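Local coordinates for basic membrane lipoprotein (Brucella melitensis biovar Abortus, PDB 3S99) that binds adenine and probably other purines such as guanine, and may deliver them to an ABC-type uptake system in the membrane, at residues 32-37 against 92-97. Residues are numbered along the deposited sequence; the frame is centred on the assembly and turned at random.
With ADE (adenine), chain T.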
loop_
_atom_site.group_PDB
_atom_site.type_symbol
_atom_site.label_atom_id
_atom_site.label_comp_id
_atom_site.label_asym_id
_atom_site.label_seq_id
_atom_site.Cartn_x
_atom_site.Cartn_y
_atom_site.Cartn_z
ATOM N N ILE A 32 -3.140 -3.774 -15.880
ATOM C CA ILE A 32 -1.818 -3.204 -16.116
ATOM C C ILE A 32 -1.044 -3.186 -14.789
ATOM O O ILE A 32 -1.509 -2.567 -13.820
ATOM C CB ILE A 32 -1.941 -1.762 -16.630
ATOM C CG1 ILE A 32 -2.771 -1.722 -17.922
ATOM C CG2 ILE A 32 -0.545 -1.191 -16.885
ATOM C CD1 ILE A 32 -2.123 -2.447 -19.095
ATOM N N TYR A 33 0.125 -3.845 -14.743
ATOM C CA TYR A 33 0.928 -3.889 -13.531
ATOM C C TYR A 33 2.229 -3.078 -13.740
ATOM O O TYR A 33 2.827 -3.132 -14.783
ATOM C CB TYR A 33 1.325 -5.315 -13.156
ATOM C CG TYR A 33 0.201 -6.322 -12.988
ATOM C CD1 TYR A 33 -1.030 -5.965 -12.422
ATOM C CD2 TYR A 33 0.395 -7.640 -13.335
ATOM C CE1 TYR A 33 -2.050 -6.910 -12.262
ATOM C CE2 TYR A 33 -0.634 -8.602 -13.161
ATOM C CZ TYR A 33 -1.830 -8.215 -12.610
ATOM O OH TYR A 33 -2.815 -9.140 -12.455
ATOM N N ILE A 34 2.666 -2.382 -12.701
ATOM C CA ILE A 34 3.914 -1.620 -12.731
ATOM C C ILE A 34 5.124 -2.568 -12.523
ATOM O O ILE A 34 6.233 -2.253 -12.925
ATOM C CB ILE A 34 3.877 -0.497 -11.665
ATOM C CG1 ILE A 34 5.083 0.453 -11.797
ATOM C CG2 ILE A 34 3.839 -1.086 -10.242
ATOM C CD1 ILE A 34 4.857 1.612 -12.674
ATOM N N GLY A 35 4.902 -3.735 -11.924
ATOM C CA GLY A 35 5.952 -4.742 -11.793
ATOM C C GLY A 35 5.503 -6.119 -12.259
ATOM O O GLY A 35 4.485 -6.246 -12.977
ATOM N N PRO A 36 6.250 -7.163 -11.857
ATOM C CA PRO A 36 5.889 -8.521 -12.164
ATOM C C PRO A 36 5.182 -9.178 -10.997
ATOM O O PRO A 36 5.487 -8.869 -9.868
ATOM C CB PRO A 36 7.264 -9.202 -12.386
ATOM C CG PRO A 36 8.204 -8.442 -11.590
ATOM C CD PRO A 36 7.579 -7.112 -11.227
ATOM N N PRO A 37 4.251 -10.106 -11.264
ATOM C CA PRO A 37 3.712 -10.937 -10.194
ATOM C C PRO A 37 4.821 -11.595 -9.328
ATOM O O PRO A 37 4.649 -11.787 -8.128
ATOM C CB PRO A 37 2.914 -11.996 -10.938
ATOM C CG PRO A 37 2.524 -11.330 -12.225
ATOM C CD PRO A 37 3.699 -10.469 -12.583
ATOM N N THR A 92 -5.982 -0.358 -13.691
ATOM C CA THR A 92 -4.647 0.230 -13.773
ATOM C C THR A 92 -4.106 0.310 -12.351
ATOM O O THR A 92 -4.653 1.013 -11.510
ATOM C CB THR A 92 -4.638 1.548 -14.567
ATOM O OG1 THR A 92 -5.550 2.485 -14.006
ATOM C CG2 THR A 92 -5.020 1.268 -16.046
ATOM N N THR A 93 -3.110 -0.530 -12.053
ATOM C CA THR A 93 -2.839 -0.903 -10.644
ATOM C C THR A 93 -1.688 -0.178 -9.956
ATOM O O THR A 93 -1.096 -0.681 -8.999
ATOM C CB THR A 93 -2.681 -2.438 -10.485
ATOM O OG1 THR A 93 -1.508 -2.881 -11.184
ATOM C CG2 THR A 93 -3.922 -3.201 -11.034
ATOM N N SER A 94 -1.422 1.044 -10.361
ATOM C CA SER A 94 -0.381 1.847 -9.746
ATOM C C SER A 94 -0.724 3.320 -9.844
ATOM O O SER A 94 -1.313 3.755 -10.813
ATOM C CB SER A 94 0.967 1.583 -10.426
ATOM O OG SER A 94 2.014 2.299 -9.791
ATOM N N PHE A 95 -0.304 4.081 -8.844
ATOM C CA PHE A 95 -0.586 5.500 -8.738
ATOM C C PHE A 95 -0.214 6.308 -9.975
ATOM O O PHE A 95 -0.979 7.152 -10.407
ATOM C CB PHE A 95 0.138 6.096 -7.523
ATOM C CG PHE A 95 -0.149 7.554 -7.313
ATOM C CD1 PHE A 95 -1.446 7.989 -7.055
ATOM C CD2 PHE A 95 0.871 8.491 -7.347
ATOM C CE1 PHE A 95 -1.732 9.340 -6.863
ATOM C CE2 PHE A 95 0.600 9.859 -7.147
ATOM C CZ PHE A 95 -0.715 10.272 -6.882
ATOM N N GLY A 96 0.949 6.043 -10.547
ATOM C CA GLY A 96 1.434 6.808 -11.706
ATOM C C GLY A 96 0.642 6.596 -12.988
ATOM O O GLY A 96 0.835 7.298 -13.982
ATOM N N TYR A 97 -0.249 5.620 -12.978
ATOM C CA TYR A 97 -1.163 5.441 -14.097
ATOM C C TYR A 97 -2.366 6.379 -14.031
ATOM O O TYR A 97 -3.230 6.306 -14.901
ATOM C CB TYR A 97 -1.706 4.012 -14.140
ATOM C CG TYR A 97 -0.646 2.922 -14.270
ATOM C CD1 TYR A 97 0.564 3.157 -14.922
ATOM C CD2 TYR A 97 -0.865 1.656 -13.732
ATOM C CE1 TYR A 97 1.512 2.171 -15.033
ATOM C CE2 TYR A 97 0.079 0.653 -13.872
ATOM C CZ TYR A 97 1.260 0.927 -14.514
ATOM O OH TYR A 97 2.209 -0.049 -14.649
HETATM N N9 ADE T . 0.696 2.850 -6.488
HETATM C C8 ADE T . 0.233 3.218 -5.244
HETATM N N7 ADE T . 0.783 2.578 -4.240
HETATM C C5 ADE T . 1.669 1.746 -4.933
HETATM C C6 ADE T . 2.550 0.825 -4.437
HETATM N N6 ADE T . 2.565 0.658 -3.106
HETATM N N1 ADE T . 3.320 0.122 -5.329
HETATM C C2 ADE T . 3.192 0.380 -6.642
HETATM N N3 ADE T . 2.377 1.250 -7.239
HETATM C C4 ADE T . 1.647 1.892 -6.298
HETATM O O HOH W 1 1.176 -2.972 -10.244
#
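The adenine pocket draws part of its wall from two neighbouring loops, where Ile34 of 32-37 packs against Ser94 of 92-97, CB to CB at 3.8 Å. The ligand rests against both: the branch methyl CG2 of Ile34 abuts the C2 edge of adenine, 3.9 Å from C2, an apolar neighbour for a C-H that has no hydrogen bond to make, while Ser94 OG lies 2.8 Å from adenine N3. With chi1 at -177°, Ser94 swings its hydroxyl away from its own backbone N and out to the base. Both loops leave the C-terminal ends of adjacent parallel strands, 27-32 and 89-92, which face the interlobe cleft where periplasmic-type binding proteins hold their ligand. Past the last bridge, Ile32 with Thr92, the chains separate; one backbone bond remains, and a hydroxyl and a single water take over. Ile32 O accepts twice from Thr93, from its N at 3.1 Å and from its OG1 at 2.7 Å, the hydroxyl tilted 23° from the carbonyl plane. Thr93 OG1 also receives a bond from the water, which in turn accepts from Ile34 N and so spans the widening gap. Tyr97 turns the hydroxyl-bearing edge of its ring to the backbone of 33-34, while Ile32 CG2 meets CE2 obliquely at 3.6 Å. A tyrosine fits here because its ring packs against the Ile32 and Ile34 side chains while its buried hydroxyl, passing close to Ile34 CA, hydrogen-bonds to Val69 O.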